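Long-range contact in periplasmic cell division protein (SufI) (PDB 6SYY), which probably couples the oxidation of substrates to the reduction of dioxygen through four bound copper ions, as a laccase-like multicopper oxidase: residues A[182-194]-A[373-385]. Numbering follows the deposited sequence.
Sequences DEDEDNLKQALDL and AYDKSIPQRLSEV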
loop_
_atom_site.group_PDB
_atom_site.type_symbol
_atom_site.label_atom_id
_atom_site.label_comp_id
_atom_site.label_asym_id
_atom_site.label_seq_id
_atom_site.Cartn_x
_atom_site.Cartn_y
_atom_site.Cartn_z
ATOM N N ASP A 182 16.859 6.714 -3.085
ATOM C CA ASP A 182 17.489 8.025 -3.126
ATOM C C ASP A 182 18.761 7.941 -2.290
ATOM O O ASP A 182 19.190 6.856 -1.888
ATOM C CB ASP A 182 16.527 9.132 -2.656
ATOM C CG ASP A 182 16.068 8.967 -1.201
ATOM O OD1 ASP A 182 16.732 8.270 -0.407
ATOM O OD2 ASP A 182 15.012 9.538 -0.848
ATOM N N GLU A 183 19.355 9.100 -2.009
ATOM C CA GLU A 183 20.607 9.116 -1.264
ATOM C C GLU A 183 20.424 8.614 0.167
ATOM O O GLU A 183 21.333 7.979 0.716
ATOM C CB GLU A 183 21.195 10.527 -1.282
ATOM C CG GLU A 183 22.603 10.633 -0.718
ATOM C CD GLU A 183 23.186 12.024 -0.874
ATOM O OE1 GLU A 183 22.495 12.898 -1.440
ATOM O OE2 GLU A 183 24.335 12.244 -0.433
ATOM N N ASP A 184 19.263 8.872 0.780
ATOM C CA ASP A 184 19.020 8.385 2.138
ATOM C C ASP A 184 18.980 6.866 2.180
ATOM O O ASP A 184 19.537 6.247 3.096
ATOM C CB ASP A 184 17.713 8.953 2.689
ATOM C CG ASP A 184 17.845 10.386 3.143
ATOM O OD1 ASP A 184 18.962 10.780 3.542
ATOM O OD2 ASP A 184 16.828 11.114 3.108
ATOM N N GLU A 185 18.307 6.249 1.206
ATOM C CA GLU A 185 18.306 4.793 1.115
ATOM C C GLU A 185 19.711 4.260 0.873
ATOM O O GLU A 185 20.073 3.191 1.381
ATOM C CB GLU A 185 17.358 4.337 0.008
ATOM C CG GLU A 185 17.382 2.839 -0.256
ATOM C CD GLU A 185 16.917 2.020 0.935
ATOM O OE1 GLU A 185 16.159 2.555 1.773
ATOM O OE2 GLU A 185 17.309 0.835 1.032
ATOM N N ASP A 186 20.520 4.994 0.105
ATOM C CA ASP A 186 21.900 4.579 -0.129
ATOM C C ASP A 186 22.668 4.485 1.180
ATOM O O ASP A 186 23.353 3.489 1.442
ATOM C CB ASP A 186 22.593 5.554 -1.081
ATOM C CG ASP A 186 22.114 5.422 -2.514
ATOM O OD1 ASP A 186 21.320 4.502 -2.806
ATOM O OD2 ASP A 186 22.536 6.249 -3.349
ATOM N N ASN A 187 22.559 5.515 2.022
ATOM C CA ASN A 187 23.292 5.514 3.284
ATOM C C ASN A 187 22.786 4.425 4.221
ATOM O O ASN A 187 23.574 3.799 4.938
ATOM C CB ASN A 187 23.194 6.888 3.944
ATOM C CG ASN A 187 23.793 7.985 3.087
ATOM O OD1 ASN A 187 24.657 7.730 2.246
ATOM N ND2 ASN A 187 23.338 9.215 3.296
ATOM N N LEU A 188 21.475 4.178 4.229
ATOM C CA LEU A 188 20.947 3.093 5.048
ATOM C C LEU A 188 21.413 1.740 4.530
ATOM O O LEU A 188 21.791 0.864 5.317
ATOM C CB LEU A 188 19.423 3.148 5.082
ATOM C CG LEU A 188 18.797 2.096 5.997
ATOM C CD1 LEU A 188 19.120 2.381 7.466
ATOM C CD2 LEU A 188 17.299 2.033 5.768
ATOM N N LYS A 189 21.392 1.551 3.208
ATOM C CA LYS A 189 21.819 0.282 2.627
ATOM C C LYS A 189 23.274 -0.007 2.966
ATOM O O LYS A 189 23.646 -1.159 3.216
ATOM C CB LYS A 189 21.597 0.310 1.112
ATOM C CG LYS A 189 22.119 -0.895 0.346
ATOM C CD LYS A 189 21.819 -0.757 -1.148
ATOM C CE LYS A 189 22.511 -1.835 -1.976
ATOM N NZ LYS A 189 23.998 -1.764 -1.867
ATOM N N GLN A 190 24.109 1.034 3.006
ATOM C CA GLN A 190 25.509 0.844 3.366
ATOM C C GLN A 190 25.666 0.601 4.860
ATOM O O GLN A 190 26.437 -0.272 5.275
ATOM C CB GLN A 190 26.328 2.058 2.937
ATOM C CG GLN A 190 27.798 1.959 3.289
ATOM C CD GLN A 190 28.538 3.257 3.052
ATOM O OE1 GLN A 190 29.415 3.338 2.191
ATOM N NE2 GLN A 190 28.190 4.282 3.820
ATOM N N ALA A 191 24.946 1.368 5.681
ATOM C CA ALA A 191 25.041 1.201 7.125
ATOM C C ALA A 191 24.693 -0.218 7.555
ATOM O O ALA A 191 25.308 -0.750 8.486
ATOM C CB ALA A 191 24.132 2.208 7.828
ATOM N N LEU A 192 23.738 -0.858 6.880
ATOM C CA LEU A 192 23.265 -2.170 7.291
ATOM C C LEU A 192 23.571 -3.276 6.291
ATOM O O LEU A 192 23.124 -4.411 6.498
ATOM C CB LEU A 192 21.753 -2.126 7.554
ATOM C CG LEU A 192 21.314 -1.102 8.603
ATOM C CD1 LEU A 192 19.796 -1.015 8.682
ATOM C CD2 LEU A 192 21.901 -1.453 9.957
ATOM N N ASP A 193 24.319 -2.988 5.225
ATOM C CA ASP A 193 24.656 -3.993 4.216
ATOM C C ASP A 193 23.393 -4.636 3.646
ATOM O O ASP A 193 23.336 -5.846 3.417
ATOM C CB ASP A 193 25.607 -5.052 4.787
ATOM C CG ASP A 193 26.331 -5.832 3.710
ATOM O OD1 ASP A 193 26.264 -5.423 2.531
ATOM O OD2 ASP A 193 26.965 -6.858 4.042
ATOM N N LEU A 194 22.364 -3.821 3.427
ATOM C CA LEU A 194 21.108 -4.333 2.898
ATOM C C LEU A 194 21.270 -4.766 1.446
ATOM O O LEU A 194 22.056 -4.198 0.685
ATOM C CB LEU A 194 20.006 -3.279 3.006
ATOM C CG LEU A 194 19.675 -2.779 4.417
ATOM C CD1 LEU A 194 18.534 -1.753 4.386
ATOM C CD2 LEU A 194 19.346 -3.943 5.351
ATOM N N ALA A 373 28.505 -13.027 11.755
ATOM C CA ALA A 373 29.425 -12.034 12.292
ATOM C C ALA A 373 28.918 -10.607 12.111
ATOM O O ALA A 373 29.709 -9.661 12.199
ATOM C CB ALA A 373 30.802 -12.184 11.643
ATOM N N TYR A 374 27.621 -10.440 11.863
ATOM C CA TYR A 374 27.029 -9.135 11.588
ATOM C C TYR A 374 27.183 -8.202 12.786
ATOM O O TYR A 374 26.714 -8.508 13.886
ATOM C CB TYR A 374 25.556 -9.332 11.244
ATOM C CG TYR A 374 24.841 -8.120 10.703
ATOM C CD1 TYR A 374 24.123 -7.281 11.545
ATOM C CD2 TYR A 374 24.852 -7.836 9.342
ATOM C CE1 TYR A 374 23.451 -6.181 11.049
ATOM C CE2 TYR A 374 24.184 -6.739 8.838
ATOM C CZ TYR A 374 23.486 -5.916 9.696
ATOM O OH TYR A 374 22.823 -4.821 9.198
ATOM N N ASP A 375 27.832 -7.055 12.568
ATOM C CA ASP A 375 28.130 -6.114 13.643
ATOM C C ASP A 375 27.564 -4.720 13.399
ATOM O O ASP A 375 27.943 -3.780 14.108
ATOM C CB ASP A 375 29.642 -6.018 13.862
ATOM C CG ASP A 375 30.235 -7.311 14.376
ATOM O OD1 ASP A 375 29.498 -8.081 15.028
ATOM O OD2 ASP A 375 31.436 -7.557 14.131
ATOM N N LYS A 376 26.670 -4.553 12.430
ATOM C CA LYS A 376 26.155 -3.227 12.123
ATOM C C LYS A 376 25.227 -2.742 13.235
ATOM O O LYS A 376 24.688 -3.523 14.024
ATOM C CB LYS A 376 25.415 -3.233 10.785
ATOM C CG LYS A 376 26.204 -3.847 9.629
ATOM C CD LYS A 376 27.464 -3.050 9.317
ATOM C CE LYS A 376 28.172 -3.593 8.080
ATOM N NZ LYS A 376 29.378 -2.793 7.722
ATOM N N SER A 377 25.048 -1.426 13.289
ATOM C CA SER A 377 24.189 -0.783 14.273
ATOM C C SER A 377 23.033 -0.089 13.569
ATOM O O SER A 377 23.199 0.457 12.473
ATOM C CB SER A 377 24.963 0.243 15.097
ATOM O OG SER A 377 26.122 -0.332 15.659
ATOM N N ILE A 378 21.868 -0.106 14.198
ATOM C CA ILE A 378 20.758 0.693 13.669
ATOM C C ILE A 378 21.110 2.170 13.802
ATOM O O ILE A 378 21.473 2.618 14.905
ATOM C CB ILE A 378 19.466 0.363 14.406
ATOM C CG1 ILE A 378 19.082 -1.092 14.153
ATOM C CG2 ILE A 378 18.352 1.293 13.966
ATOM C CD1 ILE A 378 17.686 -1.423 14.593
ATOM N N PRO A 379 21.041 2.953 12.728
ATOM C CA PRO A 379 21.514 4.338 12.794
ATOM C C PRO A 379 20.595 5.203 13.641
ATOM O O PRO A 379 19.412 4.915 13.825
ATOM C CB PRO A 379 21.504 4.794 11.328
ATOM C CG PRO A 379 21.398 3.530 10.521
ATOM C CD PRO A 379 20.602 2.591 11.373
ATOM N N GLN A 380 21.171 6.286 14.165
ATOM C CA GLN A 380 20.387 7.217 14.965
ATOM C C GLN A 380 19.389 7.983 14.102
ATOM O O GLN A 380 18.248 8.214 14.520
ATOM C CB GLN A 380 21.314 8.182 15.704
ATOM C CG GLN A 380 22.282 7.513 16.666
ATOM C CD GLN A 380 21.625 7.098 17.969
ATOM O OE1 GLN A 380 20.435 7.337 18.182
ATOM N NE2 GLN A 380 22.401 6.479 18.854
ATOM N N ARG A 381 19.793 8.377 12.896
ATOM C CA ARG A 381 18.956 9.175 12.010
ATOM C C ARG A 381 18.790 8.478 10.665
ATOM O O ARG A 381 19.720 7.839 10.164
ATOM C CB ARG A 381 19.542 10.581 11.821
ATOM C CG ARG A 381 19.039 11.586 12.861
ATOM C CD ARG A 381 20.003 12.747 13.072
ATOM N NE ARG A 381 21.243 12.319 13.717
ATOM C CZ ARG A 381 22.202 13.146 14.121
ATOM N NH1 ARG A 381 22.068 14.456 13.954
ATOM N NH2 ARG A 381 23.296 12.664 14.696
ATOM N N LEU A 382 17.595 8.602 10.092
ATOM C CA LEU A 382 17.236 7.970 8.827
ATOM C C LEU A 382 17.059 8.954 7.685
ATOM O O LEU A 382 17.465 8.660 6.558
ATOM C CB LEU A 382 15.940 7.167 8.988
ATOM C CG LEU A 382 15.956 6.005 9.977
ATOM C CD1 LEU A 382 14.541 5.564 10.307
ATOM C CD2 LEU A 382 16.760 4.851 9.402
ATOM N N SER A 383 16.458 10.111 7.944
ATOM C CA SER A 383 16.146 11.080 6.897
ATOM C C SER A 383 15.631 12.349 7.563
ATOM O O SER A 383 15.511 12.429 8.790
ATOM C CB SER A 383 15.111 10.535 5.917
ATOM O OG SER A 383 13.851 10.425 6.556
ATOM N N GLU A 384 15.318 13.338 6.736
ATOM C CA GLU A 384 14.691 14.569 7.190
ATOM C C GLU A 384 13.224 14.541 6.789
ATOM O O GLU A 384 12.902 14.445 5.601
ATOM C CB GLU A 384 15.388 15.794 6.600
ATOM C CG GLU A 384 16.834 15.942 7.040
ATOM C CD GLU A 384 16.972 16.080 8.545
ATOM O OE1 GLU A 384 16.076 16.689 9.169
ATOM O OE2 GLU A 384 17.971 15.575 9.106
ATOM N N VAL A 385 12.345 14.593 7.779
ATOM C CA VAL A 385 10.916 14.759 7.558
ATOM C C VAL A 385 10.575 16.164 8.036
ATOM O O VAL A 385 10.506 16.423 9.243
ATOM C CB VAL A 385 10.088 13.699 8.290
ATOM C CG1 VAL A 385 8.615 13.874 7.968
ATOM C CG2 VAL A 385 10.566 12.308 7.918
HETATM O O HOH W 1 19.680 7.270 5.527
HETATM O O HOH W 2 15.426 13.351 3.759
#
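Tyr-374 meets the last turn of helix 183-192 through its hydroxyl: OH donates to Leu-192 O at 2.7 Å, well off the carbonyl axis (C=O...donor angle 110°) and tilted 26° from its plane. Its CG stands anti to the backbone N (chi1 -170°), carrying the long ring to that carbonyl. A phenylalanine in its place would probably leave Leu-192 O without this donor and the ring less fixed in rotation. Lys-376 CG lies over one ring face, offset toward the rim, and the lysine's chain, bent at chi2, passes Ala-191 O, with CD at 3.3 Å. Leucines and an alanine suit the helix face that follows: Leu-192 CD2 lies 3.4 Å from Ser-377 O and near Lys-376 CB and Pro-379 CD, Leu-188 CD1 packs against Pro-379 CG at 4.0 Å and Leu-382 CD2 at 3.9 Å, and the small Ala-191 lets the proline ring come close. At the first turn, two waters bridge the segments: one donates to Asp-184 O and Leu-382 O; the other donates to Asp-184 OD2 and accepts from Glu-384 N. Asp-182, the N-cap residue, accepts from Glu-185 N at OD1 (3.0 Å), and Ser-383 OG bonds to Leu-284 O. Arg-308 holds the carbonyls of Tyr-374 and Lys-376. Away from the copper sites, an N-capped helix packs along the linker between strands 361-370 and 394-402, within the cupredoxin-domain architecture of multicopper oxidases.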